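Local coordinates for protein putative gamma-hydroxymuconic semialdehyde dehydrogenase (Pseudomonas, PDB 4GO3) that probably oxidises gamma-hydroxymuconic semialdehyde using NAD(+), as a member of the aldehyde dehydrogenase family, at residues E396-I401 and H422-A427; A303-I308 and V346-K351. The protein carries 2 engineered substitutions. All blocks are in the same frame, centred on the assembly; numbering follows the deposited sequence.

Contact 1: E396-I401 and H422-A427; sequences EEALAI and HKMANA. Engineered in segment 422-427: Asn426 (natural residue Ser).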
ATOM      1  N   GLU A 396     -15.133 -24.736  15.931  1.00 30.55           N
ATOM      2  CA  GLU A 396     -15.741 -23.458  15.793  1.00 38.96           C
ATOM      3  C   GLU A 396     -15.425 -22.610  17.002  1.00 43.30           C
ATOM      4  O   GLU A 396     -15.173 -21.419  16.883  1.00 29.44           O
ATOM      5  CB  GLU A 396     -17.218 -23.667  15.563  1.00 31.44           C
ATOM      6  CG  GLU A 396     -17.458 -24.678  14.456  1.00 62.83           C
ATOM      7  CD  GLU A 396     -17.485 -26.108  14.952  1.00 70.92           C
ATOM      8  OE1 GLU A 396     -16.547 -26.525  15.645  1.00 53.79           O
ATOM      9  OE2 GLU A 396     -18.449 -26.827  14.642  1.00 82.12           O
ATOM     10  N   GLU A 397     -15.389 -23.235  18.166  1.00 38.11           N
ATOM     11  CA  GLU A 397     -14.943 -22.545  19.351  1.00 43.79           C
ATOM     12  C   GLU A 397     -13.556 -21.990  19.093  1.00 43.03           C
ATOM     13  O   GLU A 397     -13.372 -20.784  19.041  1.00 36.57           O
ATOM     14  CB  GLU A 397     -14.934 -23.488  20.540  1.00 41.30           C
ATOM     15  CG  GLU A 397     -15.936 -23.138  21.631  1.00 56.36           C
ATOM     16  CD  GLU A 397     -15.542 -23.685  23.003  1.00 76.60           C
ATOM     17  OE1 GLU A 397     -14.941 -22.940  23.811  1.00 64.62           O
ATOM     18  OE2 GLU A 397     -15.850 -24.860  23.278  1.00 60.75           O
ATOM     19  N   ALA A 398     -12.596 -22.891  18.901  1.00 41.52           N
ATOM     20  CA  ALA A 398     -11.196 -22.578  18.565  1.00 32.41           C
ATOM     21  C   ALA A 398     -10.977 -21.478  17.539  1.00 38.92           C
ATOM     22  O   ALA A 398     -10.123 -20.636  17.714  1.00 41.46           O
ATOM     23  CB  ALA A 398     -10.487 -23.832  18.113  1.00 37.80           C
ATOM     24  N   LEU A 399     -11.729 -21.519  16.451  1.00 37.89           N
ATOM     25  CA  LEU A 399     -11.699 -20.477  15.432  1.00 31.44           C
ATOM     26  C   LEU A 399     -12.114 -19.156  16.050  1.00 40.07           C
ATOM     27  O   LEU A 399     -11.409 -18.150  15.919  1.00 45.65           O
ATOM     28  CB  LEU A 399     -12.644 -20.810  14.297  1.00 39.43           C
ATOM     29  CG  LEU A 399     -12.174 -20.485  12.883  1.00 37.78           C
ATOM     30  CD1 LEU A 399     -13.365 -20.081  12.036  1.00 26.79           C
ATOM     31  CD2 LEU A 399     -11.140 -19.392  12.892  1.00 32.69           C
ATOM     32  N   ALA A 400     -13.254 -19.167  16.738  1.00 33.05           N
ATOM     33  CA  ALA A 400     -13.784 -17.963  17.355  1.00 32.20           C
ATOM     34  C   ALA A 400     -12.725 -17.295  18.212  1.00 34.79           C
ATOM     35  O   ALA A 400     -12.490 -16.090  18.104  1.00 38.33           O
ATOM     36  CB  ALA A 400     -14.998 -18.287  18.175  1.00 34.92           C
ATOM     37  N   ILE A 401     -12.078 -18.087  19.056  1.00 26.91           N
ATOM     38  CA  ILE A 401     -11.054 -17.556  19.954  1.00 34.93           C
ATOM     39  C   ILE A 401      -9.884 -16.998  19.159  1.00 34.55           C
ATOM     40  O   ILE A 401      -9.485 -15.852  19.347  1.00 38.90           O
ATOM     41  CB  ILE A 401     -10.535 -18.628  20.910  1.00 24.72           C
ATOM     42  CG1 ILE A 401     -11.659 -19.117  21.812  1.00 28.03           C
ATOM     43  CG2 ILE A 401      -9.432 -18.078  21.756  1.00 30.61           C
ATOM     44  CD1 ILE A 401     -11.339 -20.440  22.491  1.00 32.55           C
ATOM     45  N   HIS A 422      -6.816 -27.306   6.969  1.00 36.79           N
ATOM     46  CA  HIS A 422      -7.014 -26.290   5.945  1.00 35.05           C
ATOM     47  C   HIS A 422      -8.208 -25.405   6.234  1.00 41.27           C
ATOM     48  O   HIS A 422      -8.132 -24.190   6.053  1.00 44.66           O
ATOM     49  CB  HIS A 422      -7.113 -26.924   4.567  1.00 35.97           C
ATOM     50  CG  HIS A 422      -5.859 -27.614   4.152  1.00 37.96           C
ATOM     51  ND1 HIS A 422      -4.690 -26.931   3.885  1.00 35.78           N
ATOM     52  CD2 HIS A 422      -5.574 -28.928   3.981  1.00 39.73           C
ATOM     53  CE1 HIS A 422      -3.742 -27.795   3.558  1.00 38.93           C
ATOM     54  NE2 HIS A 422      -4.253 -29.014   3.614  1.00 39.98           N
ATOM     55  N   LYS A 423      -9.260 -25.986   6.750  1.00 31.53           N
ATOM     56  CA  LYS A 423     -10.405 -25.215   7.048  1.00 32.02           C
ATOM     57  C   LYS A 423     -10.068 -24.116   7.967  1.00 38.60           C
ATOM     58  O   LYS A 423     -10.453 -23.011   7.768  1.00 37.70           O
ATOM     59  CB  LYS A 423     -11.442 -26.056   7.668  1.00 24.23           C
ATOM     60  CG  LYS A 423     -12.655 -25.265   7.807  1.00 45.70           C
ATOM     61  CD  LYS A 423     -13.882 -26.024   7.518  1.00 68.97           C
ATOM     62  CE  LYS A 423     -14.836 -26.004   8.675  1.00101.88           C
ATOM     63  NZ  LYS A 423     -15.229 -27.387   9.018  1.00 66.75           N
ATOM     64  N   MET A 424      -9.285 -24.443   8.977  1.00 30.50           N
ATOM     65  CA  MET A 424      -8.923 -23.483   9.989  1.00 30.63           C
ATOM     66  C   MET A 424      -7.923 -22.461   9.497  1.00 36.05           C
ATOM     67  O   MET A 424      -8.095 -21.289   9.728  1.00 35.56           O
ATOM     68  CB  MET A 424      -8.413 -24.209  11.220  1.00 27.12           C
ATOM     69  CG  MET A 424      -9.440 -25.110  11.837  1.00 31.18           C
ATOM     70  SD  MET A 424     -10.481 -24.245  12.996  1.00 36.56           S
ATOM     71  CE  MET A 424      -9.249 -23.369  13.912  1.00 26.84           C
ATOM     72  N   ALA A 425      -6.890 -22.899   8.802  1.00 31.65           N
ATOM     73  CA  ALA A 425      -5.937 -21.985   8.188  1.00 29.50           C
ATOM     74  C   ALA A 425      -6.616 -20.966   7.253  1.00 30.75           C
ATOM     75  O   ALA A 425      -6.249 -19.804   7.245  1.00 37.58           O
ATOM     76  CB  ALA A 425      -4.893 -22.760   7.452  1.00 24.92           C
ATOM     77  N   ASN A 426      -7.628 -21.418   6.538  1.00 48.39           N
ATOM     78  CA  ASN A 426      -8.355 -20.633   5.578  1.00 48.36           C
ATOM     79  C   ASN A 426      -9.324 -19.692   6.264  1.00 53.07           C
ATOM     80  O   ASN A 426      -9.725 -18.693   5.702  1.00 59.81           O
ATOM     81  CB  ASN A 426      -9.054 -21.607   4.627  1.00 40.03           C
ATOM     82  CG  ASN A 426     -10.159 -20.988   3.835  1.00 40.77           C
ATOM     83  OD1 ASN A 426      -9.924 -20.247   2.901  1.00 40.52           O
ATOM     84  ND2 ASN A 426     -11.383 -21.330   4.175  1.00 41.75           N
ATOM     85  N   ALA A 427      -9.667 -19.996   7.501  1.00 31.17           N
ATOM     86  CA  ALA A 427     -10.663 -19.243   8.245  1.00 34.70           C
ATOM     87  C   ALA A 427     -10.070 -18.298   9.279  1.00 37.12           C
ATOM     88  O   ALA A 427     -10.772 -17.410   9.766  1.00 42.78           O
ATOM     89  CB  ALA A 427     -11.657 -20.189   8.900  1.00 27.27           C
TER
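Leu399 fills the gap between helices 395-403 and 418-427, meeting Met424 and Ala427 in a contact with no hydrogen bond across it. The apolar packing rests on three pairs. Leu399 CD1 lies against Ala427 CB at 3.6 Å, the closest of them. One turn back, the side chains of Leu399 and Met424 run antiparallel alongside one another, with Leu399 CG 4.1 Å from Met424 SD. The thioether is folded at chi2 and chi3 (-87° and -47°), which carries the terminal methyl onto the other helix: Met424 CE stands 4.0 Å from Leu399 N and 4.4 Å from Ala398 CB. The local axes run nearly parallel, 25° apart and 10.6 Å at closest approach. This suits their place in two successive beta-alpha-beta crossovers, helix 395-403 connecting parallel strands 386-392 and 411-414, helix 418-427 connecting 411-414 and 432-435. Ala398 and Met424 both pack on Ile255 of strand 253-256 and on Phe257, while Ala425 touches strand 432-435. Cutting Leu399 back to an alanine removes CG and both methyls, which is likely to open a gap between Ala427 CB and the Met424 sulfur. Among polar groups, Ala427 O accepts a hydrogen bond from Asn403 ND2, and Leu399 CD2 lies 3.7 Å from Ala427 O.

Contact 2: A303-I308 and V346-K351; sequences ALAKSI and VLAGGK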
ATOM      1  N   ALA A 303       6.203 -28.315  32.626  1.00 27.48           N
ATOM      2  CA  ALA A 303       7.467 -28.862  33.040  1.00 25.24           C
ATOM      3  C   ALA A 303       8.558 -28.342  32.133  1.00 36.38           C
ATOM      4  O   ALA A 303       9.665 -28.062  32.574  1.00 35.18           O
ATOM      5  CB  ALA A 303       7.425 -30.339  32.982  1.00 18.97           C
ATOM      6  N   LEU A 304       8.218 -28.113  30.882  1.00 27.79           N
ATOM      7  CA  LEU A 304       9.177 -27.518  29.989  1.00 32.91           C
ATOM      8  C   LEU A 304       9.453 -26.085  30.402  1.00 36.62           C
ATOM      9  O   LEU A 304      10.577 -25.714  30.690  1.00 31.98           O
ATOM     10  CB  LEU A 304       8.670 -27.589  28.560  1.00 33.09           C
ATOM     11  CG  LEU A 304       9.704 -27.338  27.480  1.00 30.53           C
ATOM     12  CD1 LEU A 304      10.858 -28.263  27.621  1.00 28.26           C
ATOM     13  CD2 LEU A 304       9.041 -27.538  26.177  1.00 29.68           C
ATOM     14  N   ALA A 305       8.408 -25.290  30.451  1.00 23.76           N
ATOM     15  CA  ALA A 305       8.539 -23.891  30.759  1.00 35.28           C
ATOM     16  C   ALA A 305       9.453 -23.693  31.943  1.00 43.79           C
ATOM     17  O   ALA A 305      10.295 -22.804  31.958  1.00 39.94           O
ATOM     18  CB  ALA A 305       7.196 -23.307  31.030  1.00 31.97           C
ATOM     19  N   LYS A 306       9.280 -24.530  32.948  1.00 33.42           N
ATOM     20  CA  LYS A 306      10.000 -24.366  34.190  1.00 29.67           C
ATOM     21  C   LYS A 306      11.397 -24.912  34.088  1.00 24.92           C
ATOM     22  O   LYS A 306      12.223 -24.657  34.929  1.00 28.89           O
ATOM     23  CB  LYS A 306       9.244 -25.053  35.314  1.00 23.28           C
ATOM     24  CG  LYS A 306       8.005 -24.330  35.718  1.00 30.55           C
ATOM     25  CD  LYS A 306       7.151 -25.173  36.597  1.00 22.71           C
ATOM     26  CE  LYS A 306       6.750 -24.425  37.817  1.00 45.96           C
ATOM     27  NZ  LYS A 306       5.317 -24.556  38.052  1.00 50.28           N
ATOM     28  N   SER A 307      11.657 -25.670  33.046  1.00 31.11           N
ATOM     29  CA  SER A 307      12.949 -26.292  32.886  1.00 36.36           C
ATOM     30  C   SER A 307      13.865 -25.383  32.130  1.00 33.22           C
ATOM     31  O   SER A 307      15.043 -25.634  32.001  1.00 33.99           O
ATOM     32  CB  SER A 307      12.800 -27.582  32.100  1.00 32.34           C
ATOM     33  OG  SER A 307      12.201 -27.335  30.848  1.00 30.30           O
ATOM     34  N   ILE A 308      13.303 -24.312  31.611  1.00 35.30           N
ATOM     35  CA  ILE A 308      14.047 -23.460  30.708  1.00 45.27           C
ATOM     36  C   ILE A 308      15.148 -22.655  31.379  1.00 39.87           C
ATOM     37  O   ILE A 308      14.941 -21.984  32.382  1.00 37.06           O
ATOM     38  CB  ILE A 308      13.115 -22.568  29.882  1.00 39.34           C
ATOM     39  CG1 ILE A 308      12.512 -23.380  28.737  1.00 38.47           C
ATOM     40  CG2 ILE A 308      13.866 -21.393  29.338  1.00 31.24           C
ATOM     41  CD1 ILE A 308      11.119 -22.997  28.376  1.00 32.79           C
ATOM     42  N   VAL A 346      -1.523 -18.356  37.176  1.00 44.95           N
ATOM     43  CA  VAL A 346      -0.189 -18.669  36.725  1.00 41.26           C
ATOM     44  C   VAL A 346       0.269 -20.090  36.977  1.00 36.62           C
ATOM     45  O   VAL A 346       0.404 -20.510  38.078  1.00 52.53           O
ATOM     46  CB  VAL A 346       0.775 -17.793  37.434  1.00 37.80           C
ATOM     47  CG1 VAL A 346       2.150 -18.204  37.150  1.00 45.80           C
ATOM     48  CG2 VAL A 346       0.553 -16.427  37.043  1.00 36.65           C
ATOM     49  N   LEU A 347       0.572 -20.807  35.927  1.00 31.14           N
ATOM     50  CA  LEU A 347       0.974 -22.208  36.012  1.00 33.55           C
ATOM     51  C   LEU A 347       2.491 -22.363  35.972  1.00 31.61           C
ATOM     52  O   LEU A 347       3.015 -23.434  36.271  1.00 37.50           O
ATOM     53  CB  LEU A 347       0.347 -23.009  34.866  1.00 24.19           C
ATOM     54  CG  LEU A 347      -1.133 -22.786  34.542  1.00 37.55           C
ATOM     55  CD1 LEU A 347      -1.611 -23.785  33.491  1.00 35.28           C
ATOM     56  CD2 LEU A 347      -1.999 -22.879  35.788  1.00 29.96           C
ATOM     57  N   ALA A 348       3.176 -21.307  35.597  1.00 31.23           N
ATOM     58  CA  ALA A 348       4.615 -21.265  35.640  1.00 36.09           C
ATOM     59  C   ALA A 348       4.969 -19.818  35.457  1.00 43.66           C
ATOM     60  O   ALA A 348       4.296 -19.119  34.750  1.00 40.66           O
ATOM     61  CB  ALA A 348       5.214 -22.101  34.532  1.00 32.21           C
ATOM     62  N   GLY A 349       6.022 -19.365  36.101  1.00 31.20           N
ATOM     63  CA  GLY A 349       6.431 -17.990  35.970  1.00 30.88           C
ATOM     64  C   GLY A 349       5.627 -17.032  36.817  1.00 36.88           C
ATOM     65  O   GLY A 349       5.175 -17.364  37.896  1.00 40.46           O
ATOM     66  N   GLY A 350       5.442 -15.823  36.307  1.00 35.33           N
ATOM     67  CA  GLY A 350       4.631 -14.839  36.990  1.00 29.19           C
ATOM     68  C   GLY A 350       5.443 -13.695  37.548  1.00 43.30           C
ATOM     69  O   GLY A 350       4.901 -12.785  38.163  1.00 41.50           O
ATOM     70  N   LYS A 351       6.751 -13.741  37.335  1.00 46.81           N
ATOM     71  CA  LYS A 351       7.623 -12.676  37.802  1.00 49.77           C
ATOM     72  C   LYS A 351       9.079 -12.935  37.470  1.00 39.05           C
ATOM     73  O   LYS A 351       9.413 -13.915  36.817  1.00 43.01           O
ATOM     74  CB  LYS A 351       7.462 -12.463  39.307  1.00 72.69           C
ATOM     75  CG  LYS A 351       7.671 -11.021  39.749  1.00 83.23           C
ATOM     76  CD  LYS A 351       8.228 -10.949  41.157  1.00 79.25           C
ATOM     77  CE  LYS A 351       7.297 -11.612  42.155  1.00 77.76           C
ATOM     78  NZ  LYS A 351       7.813 -12.939  42.580  1.00 67.12           N
TER
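Leu347 contributes its backbone carbonyl rather than its side chain to the meeting with Lys306 of segment 303-308. Lys306 NZ donates a hydrogen bond of 3.1 Å to Leu347 O. The C=O...N angle is 140° and the nitrogen is tilted 29° from the carbonyl plane, so the ammonium group comes in from moderately above that plane. The lysine chain starts with CG anti to its own carbonyl carbon (chi1 -73°) and bends at chi3 and chi4, which brings NZ round to the carbonyl. Leu347 also opens a classic beta bulge, in which it and the residue after it are both bonded through the backbone to Val368 of strand 367-370. Next along the chain, Ala348 points its methyl at the helix and supplies most of the surface buried on this segment. Lys306 CG passes 3.8 Å from Ala348 CB, and CD of the same lysine lies 4.2 Å from that methyl. The aliphatic part of the side chain therefore packs on the alanine while its charged end engages the preceding residue. Ala305 adds a second apolar pair, its CB 4.2 Å from Ala348 CB. Further on, Gly350 N bonds to Thr367 OG1. The contact thus joins helix 294-307 to strand 345-348, an outermost strand of its sheet within this chain: Leu347 and Ala348 rest on Ile302 of that helix, Leu347 also on Leu298, and Ala305 touches both Val368 of strand 367-370 and Phe274 of helix 262-274.

In the fold
Following the chain from the N terminus, the first of the four segments met is on helix 294-307, and contact 2 closes when the chain returns at strand 345-348 after 37 intervening residues that include helix 326-341. Contact 1 opens later, at helix 395-403, and closes at helix 418-427 across 20 residues containing strand 411-414. The two loops follow in series, neither nesting nor crossing. Both are built around the same seven-stranded sheet: contact 2 sits at one of its edge strands, 345-348, whereas contact 1 pairs helices near strands 253-256 and 432-435, toward the edge at 432-435. Their centres are 28 Å apart and their nearest atoms about 15 Å apart. Segments of both also touch the second subunit.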